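Chitin binding domain (Burkholderia pseudomallei, PDB 3UAM) is probably a secreted lytic polysaccharide monooxygenase of the AA10 family, which binds chitin or a related polysaccharide and cleaves it oxidatively. Local coordinates at residues 20-32 / 39-51. Numbering follows the deposited sequence.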
loop_
_atom_site.group_PDB
_atom_site.type_symbol
_atom_site.label_atom_id
_atom_site.label_comp_id
_atom_site.label_asym_id
_atom_site.label_seq_id
_atom_site.Cartn_x
_atom_site.Cartn_y
_atom_site.Cartn_z
ATOM N N ARG A 20 -6.566 -6.912 -13.170
ATOM C CA ARG A 20 -5.331 -6.193 -12.883
ATOM C C ARG A 20 -5.076 -6.276 -11.385
ATOM O O ARG A 20 -5.832 -5.720 -10.584
ATOM C CB ARG A 20 -5.464 -4.732 -13.275
ATOM C CG ARG A 20 -6.190 -4.481 -14.588
ATOM C CD ARG A 20 -5.567 -5.249 -15.740
ATOM N NE ARG A 20 -4.206 -4.799 -16.001
ATOM C CZ ARG A 20 -3.877 -3.752 -16.748
ATOM N NH1 ARG A 20 -4.805 -2.998 -17.301
ATOM N NH2 ARG A 20 -2.610 -3.451 -16.934
ATOM N N HIS A 21 -4.004 -6.954 -11.016
ATOM C CA HIS A 21 -3.796 -7.405 -9.652
ATOM C C HIS A 21 -2.453 -6.985 -9.171
ATOM O O HIS A 21 -1.491 -6.984 -9.943
ATOM C CB HIS A 21 -3.806 -8.923 -9.619
ATOM C CG HIS A 21 -5.170 -9.524 -9.607
ATOM N ND1 HIS A 21 -5.367 -10.846 -9.755
ATOM C CD2 HIS A 21 -6.418 -8.945 -9.441
ATOM C CE1 HIS A 21 -6.684 -11.108 -9.663
ATOM N NE2 HIS A 21 -7.325 -9.930 -9.473
ATOM N N GLY A 22 -2.381 -6.660 -7.888
ATOM C CA GLY A 22 -1.114 -6.387 -7.227
ATOM C C GLY A 22 -1.248 -6.614 -5.733
ATOM O O GLY A 22 -2.292 -6.287 -5.158
ATOM N N ARG A 23 -0.199 -7.174 -5.115
ATOM C CA ARG A 23 -0.154 -7.353 -3.657
ATOM C C ARG A 23 1.288 -7.460 -3.157
ATOM O O ARG A 23 2.206 -7.717 -3.935
ATOM C CB ARG A 23 -0.944 -8.595 -3.244
ATOM C CG ARG A 23 -0.283 -9.894 -3.668
ATOM C CD ARG A 23 -1.194 -11.092 -3.553
ATOM N NE ARG A 23 -0.464 -12.287 -3.955
ATOM C CZ ARG A 23 -0.153 -12.607 -5.214
ATOM N NH1 ARG A 23 -0.549 -11.873 -6.256
ATOM N NH2 ARG A 23 0.551 -13.703 -5.429
ATOM N N VAL A 24 1.480 -7.253 -1.859
ATOM C CA VAL A 24 2.755 -7.530 -1.216
ATOM C C VAL A 24 2.751 -8.955 -0.674
ATOM O O VAL A 24 2.036 -9.287 0.277
ATOM C CB VAL A 24 3.053 -6.517 -0.106
ATOM C CG1 VAL A 24 4.245 -6.969 0.728
ATOM C CG2 VAL A 24 3.295 -5.147 -0.732
ATOM N N ILE A 25 3.574 -9.797 -1.284
ATOM C CA ILE A 25 3.607 -11.199 -0.936
ATOM C C ILE A 25 4.562 -11.481 0.216
ATOM O O ILE A 25 4.347 -12.453 0.945
ATOM C CB ILE A 25 3.901 -12.115 -2.155
ATOM C CG1 ILE A 25 5.236 -11.783 -2.835
ATOM C CG2 ILE A 25 2.744 -12.038 -3.146
ATOM C CD1 ILE A 25 5.756 -12.912 -3.720
ATOM N N THR A 26 5.623 -10.689 0.368
ATOM C CA THR A 26 6.524 -10.843 1.522
ATOM C C THR A 26 7.137 -9.494 1.916
ATOM O O THR A 26 7.424 -8.653 1.061
ATOM C CB THR A 26 7.647 -11.871 1.293
ATOM O OG1 THR A 26 8.196 -11.678 0.006
ATOM C CG2 THR A 26 7.142 -13.340 1.373
ATOM N N PRO A 27 7.213 -9.220 3.218
ATOM C CA PRO A 27 6.539 -10.020 4.224
ATOM C C PRO A 27 5.048 -10.021 3.916
ATOM O O PRO A 27 4.547 -9.042 3.368
ATOM C CB PRO A 27 6.816 -9.275 5.526
ATOM C CG PRO A 27 7.164 -7.897 5.147
ATOM C CD PRO A 27 7.749 -7.965 3.766
ATOM N N GLU A 28 4.357 -11.092 4.295
ATOM C CA GLU A 28 2.974 -11.269 3.938
ATOM C C GLU A 28 2.185 -10.055 4.435
ATOM O O GLU A 28 2.265 -9.681 5.617
ATOM C CB GLU A 28 2.398 -12.546 4.556
ATOM C CG GLU A 28 2.940 -13.848 3.970
ATOM C CD GLU A 28 4.258 -14.320 4.592
ATOM O OE1 GLU A 28 4.965 -13.555 5.285
ATOM O OE2 GLU A 28 4.588 -15.504 4.384
ATOM N N SER A 29 1.411 -9.468 3.535
ATOM C CA SER A 29 0.560 -8.369 3.901
ATOM C C SER A 29 -0.604 -8.921 4.738
ATOM O O SER A 29 -0.840 -10.132 4.777
ATOM C CB SER A 29 0.054 -7.647 2.657
ATOM O OG SER A 29 -0.939 -8.400 2.000
ATOM N N ARG A 30 -1.307 -8.018 5.409
ATOM C CA ARG A 30 -2.471 -8.389 6.181
ATOM C C ARG A 30 -3.456 -9.172 5.318
ATOM O O ARG A 30 -3.996 -10.190 5.762
ATOM C CB ARG A 30 -3.129 -7.143 6.757
ATOM C CG ARG A 30 -4.350 -7.415 7.606
ATOM C CD ARG A 30 -5.013 -6.134 8.033
ATOM N NE ARG A 30 -4.181 -5.325 8.932
ATOM C CZ ARG A 30 -4.583 -4.163 9.477
ATOM N NH1 ARG A 30 -5.801 -3.712 9.258
ATOM N NH2 ARG A 30 -3.782 -3.464 10.282
ATOM N N ALA A 31 -3.674 -8.703 4.091
ATOM C CA ALA A 31 -4.651 -9.339 3.201
ATOM C C ALA A 31 -4.167 -10.729 2.777
ATOM O O ALA A 31 -4.971 -11.665 2.719
ATOM C CB ALA A 31 -4.941 -8.482 1.987
ATOM N N VAL A 32 -2.871 -10.858 2.491
ATOM C CA VAL A 32 -2.281 -12.174 2.139
ATOM C C VAL A 32 -2.483 -13.178 3.281
ATOM O O VAL A 32 -2.846 -14.339 3.050
ATOM C CB VAL A 32 -0.792 -12.058 1.768
ATOM C CG1 VAL A 32 -0.099 -13.426 1.759
ATOM C CG2 VAL A 32 -0.665 -11.375 0.412
ATOM N N ARG A 39 -9.998 -16.639 4.349
ATOM C CA ARG A 39 -11.005 -15.599 4.621
ATOM C C ARG A 39 -11.146 -14.547 3.520
ATOM O O ARG A 39 -12.077 -13.756 3.545
ATOM C CB ARG A 39 -10.692 -14.931 5.974
ATOM C CG ARG A 39 -10.658 -15.961 7.119
ATOM C CD ARG A 39 -10.250 -15.381 8.447
ATOM N NE ARG A 39 -10.911 -14.113 8.724
ATOM C CZ ARG A 39 -10.636 -13.353 9.779
ATOM N NH1 ARG A 39 -9.739 -13.756 10.670
ATOM N NH2 ARG A 39 -11.270 -12.201 9.966
ATOM N N LEU A 40 -10.208 -14.510 2.578
ATOM C CA LEU A 40 -10.347 -13.711 1.371
ATOM C C LEU A 40 -9.967 -14.547 0.178
ATOM O O LEU A 40 -9.078 -15.394 0.286
ATOM C CB LEU A 40 -9.413 -12.508 1.414
ATOM C CG LEU A 40 -9.745 -11.367 2.377
ATOM C CD1 LEU A 40 -8.655 -10.304 2.298
ATOM C CD2 LEU A 40 -11.103 -10.763 2.060
ATOM N N ASP A 41 -10.587 -14.323 -0.974
ATOM C CA ASP A 41 -10.136 -15.063 -2.152
ATOM C C ASP A 41 -8.980 -14.330 -2.842
ATOM O O ASP A 41 -8.615 -13.240 -2.449
ATOM C CB ASP A 41 -11.285 -15.403 -3.107
ATOM C CG ASP A 41 -11.984 -14.194 -3.647
ATOM O OD1 ASP A 41 -11.309 -13.214 -4.007
ATOM O OD2 ASP A 41 -13.227 -14.241 -3.742
ATOM N N PHE A 42 -8.398 -14.947 -3.859
ATOM C CA PHE A 42 -7.220 -14.397 -4.517
ATOM C C PHE A 42 -7.484 -13.034 -5.170
ATOM O O PHE A 42 -6.666 -12.127 -5.036
ATOM C CB PHE A 42 -6.693 -15.402 -5.563
ATOM C CG PHE A 42 -5.346 -15.053 -6.128
ATOM C CD1 PHE A 42 -4.204 -15.243 -5.368
ATOM C CD2 PHE A 42 -5.219 -14.555 -7.420
ATOM C CE1 PHE A 42 -2.948 -14.948 -5.879
ATOM C CE2 PHE A 42 -3.971 -14.251 -7.940
ATOM C CZ PHE A 42 -2.833 -14.461 -7.170
ATOM N N GLY A 43 -8.609 -12.892 -5.886
ATOM C CA GLY A 43 -8.957 -11.600 -6.490
ATOM C C GLY A 43 -8.992 -10.491 -5.442
ATOM O O GLY A 43 -8.368 -9.431 -5.586
ATOM N N GLN A 44 -9.711 -10.758 -4.363
ATOM C CA GLN A 44 -9.882 -9.803 -3.272
ATOM C C GLN A 44 -8.561 -9.286 -2.685
ATOM O O GLN A 44 -8.412 -8.082 -2.478
ATOM C CB GLN A 44 -10.735 -10.443 -2.166
ATOM C CG GLN A 44 -12.209 -10.610 -2.550
ATOM C CD GLN A 44 -13.021 -11.317 -1.476
ATOM O OE1 GLN A 44 -12.491 -12.122 -0.715
ATOM N NE2 GLN A 44 -14.307 -11.011 -1.399
ATOM N N VAL A 45 -7.610 -10.184 -2.404
ATOM C CA VAL A 45 -6.289 -9.806 -1.870
ATOM C C VAL A 45 -5.553 -8.856 -2.813
ATOM O O VAL A 45 -4.816 -7.969 -2.373
ATOM C CB VAL A 45 -5.393 -11.045 -1.642
ATOM C CG1 VAL A 45 -3.971 -10.636 -1.260
ATOM C CG2 VAL A 45 -5.992 -11.924 -0.557
ATOM N N ASN A 46 -5.762 -9.073 -4.112
ATOM C CA ASN A 46 -5.071 -8.366 -5.198
ATOM C C ASN A 46 -5.799 -7.118 -5.762
ATOM O O ASN A 46 -5.306 -6.490 -6.717
ATOM C CB ASN A 46 -4.875 -9.340 -6.362
ATOM C CG ASN A 46 -3.700 -10.272 -6.156
ATOM O OD1 ASN A 46 -2.559 -9.828 -6.168
ATOM N ND2 ASN A 46 -3.970 -11.550 -5.917
ATOM N N GLU A 47 -6.944 -6.762 -5.165
ATOM C CA GLU A 47 -7.792 -5.689 -5.670
ATOM C C GLU A 47 -8.177 -4.703 -4.547
ATOM O O GLU A 47 -9.325 -4.252 -4.470
ATOM C CB GLU A 47 -9.042 -6.271 -6.328
ATOM C CG GLU A 47 -8.773 -6.986 -7.632
ATOM C CD GLU A 47 -9.959 -7.790 -8.157
ATOM O OE1 GLU A 47 -11.123 -7.505 -7.816
ATOM O OE2 GLU A 47 -9.729 -8.739 -8.939
ATOM N N LEU A 48 -7.198 -4.353 -3.712
ATOM C CA LEU A 48 -7.387 -3.372 -2.671
ATOM C C LEU A 48 -7.073 -2.012 -3.307
ATOM O O LEU A 48 -6.081 -1.355 -2.991
ATOM C CB LEU A 48 -6.526 -3.698 -1.455
ATOM C CG LEU A 48 -6.767 -5.086 -0.827
ATOM C CD1 LEU A 48 -5.906 -5.268 0.418
ATOM C CD2 LEU A 48 -8.256 -5.349 -0.523
ATOM N N GLU A 49 -7.958 -1.630 -4.230
ATOM C CA GLU A 49 -7.727 -0.554 -5.184
ATOM C C GLU A 49 -8.652 0.626 -4.877
ATOM O O GLU A 49 -9.880 0.497 -4.804
ATOM C CB GLU A 49 -7.991 -1.099 -6.588
ATOM C CG GLU A 49 -7.574 -0.171 -7.703
ATOM C CD GLU A 49 -7.947 -0.661 -9.087
ATOM O OE1 GLU A 49 -8.404 -1.808 -9.266
ATOM O OE2 GLU A 49 -7.789 0.133 -10.031
ATOM N N GLY A 50 -8.055 1.769 -4.595
ATOM C CA GLY A 50 -8.825 2.987 -4.414
ATOM C C GLY A 50 -8.022 4.150 -4.926
ATOM O O GLY A 50 -6.936 3.964 -5.486
ATOM N N GLY A 51 -8.534 5.354 -4.704
ATOM C CA GLY A 51 -7.896 6.560 -5.214
ATOM C C GLY A 51 -6.483 6.679 -4.717
ATOM O O GLY A 51 -6.211 6.407 -3.547
HETATM O O HOH W 1 -8.022 -4.365 -9.944
HETATM O O HOH W 2 -4.388 -5.359 -3.538
#
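Asn46 O accepts one hydrogen bond from the strand 21-26, from Gly22 N at 3.2 Å, lying in the carbonyl plane on a lone pair. Its N-H...O angle is 165°. Asn46 O is also met by a CA-H...O contact from His21 CA, 3.4 Å away. Beside this backbone clasp, Asn46 CB lies over one face of the His21 ring, offset toward the rim, 3.6 Å from the ring centroid in a CH-pi contact. The ring's edge is taken by Glu47, whose OE2 accepts from His21 NE2 at 2.7 Å through its anti lone pair and sits almost exactly in the ring plane. His21 ND1, by contrast, is buried without a polar partner. The sequence beginning His-Gly at this strand recalls AA10 enzymes, immunoglobulin-like beta-sandwiches in which a mature N-terminal histidine contributes to a copper site; in the deposited chain Arg20 precedes His21, whose backbone N is therefore an amide here, whereas in a processed protein it may be the N-terminus. Arg23 sets CG between its backbone N and carbonyl carbon (chi1 70°) and then runs extended to NE, which brings NH1 to Asn46 OD1 at 2.9 Å, near the guanidinium plane. Phe42 comes over one guanidinium face with CE1 above its centre, the two planes 63° apart. The Asn46 amide is gripped at both ends, since ND2 also donates to Phe42 O at 2.9 Å; that second bond ties its orientation to the helix 42-45. A water links the backbones here, donating to Gly22 O and Val45 O while accepting from Leu48 N. Farther along, Ser29 is the N-cap of helix 30-36, its OG accepting from Val32 N at 3.2 Å, and the helix turns Ala31 CB onto Leu48 CD1 at 3.7 Å, with Leu40 CD1 alongside.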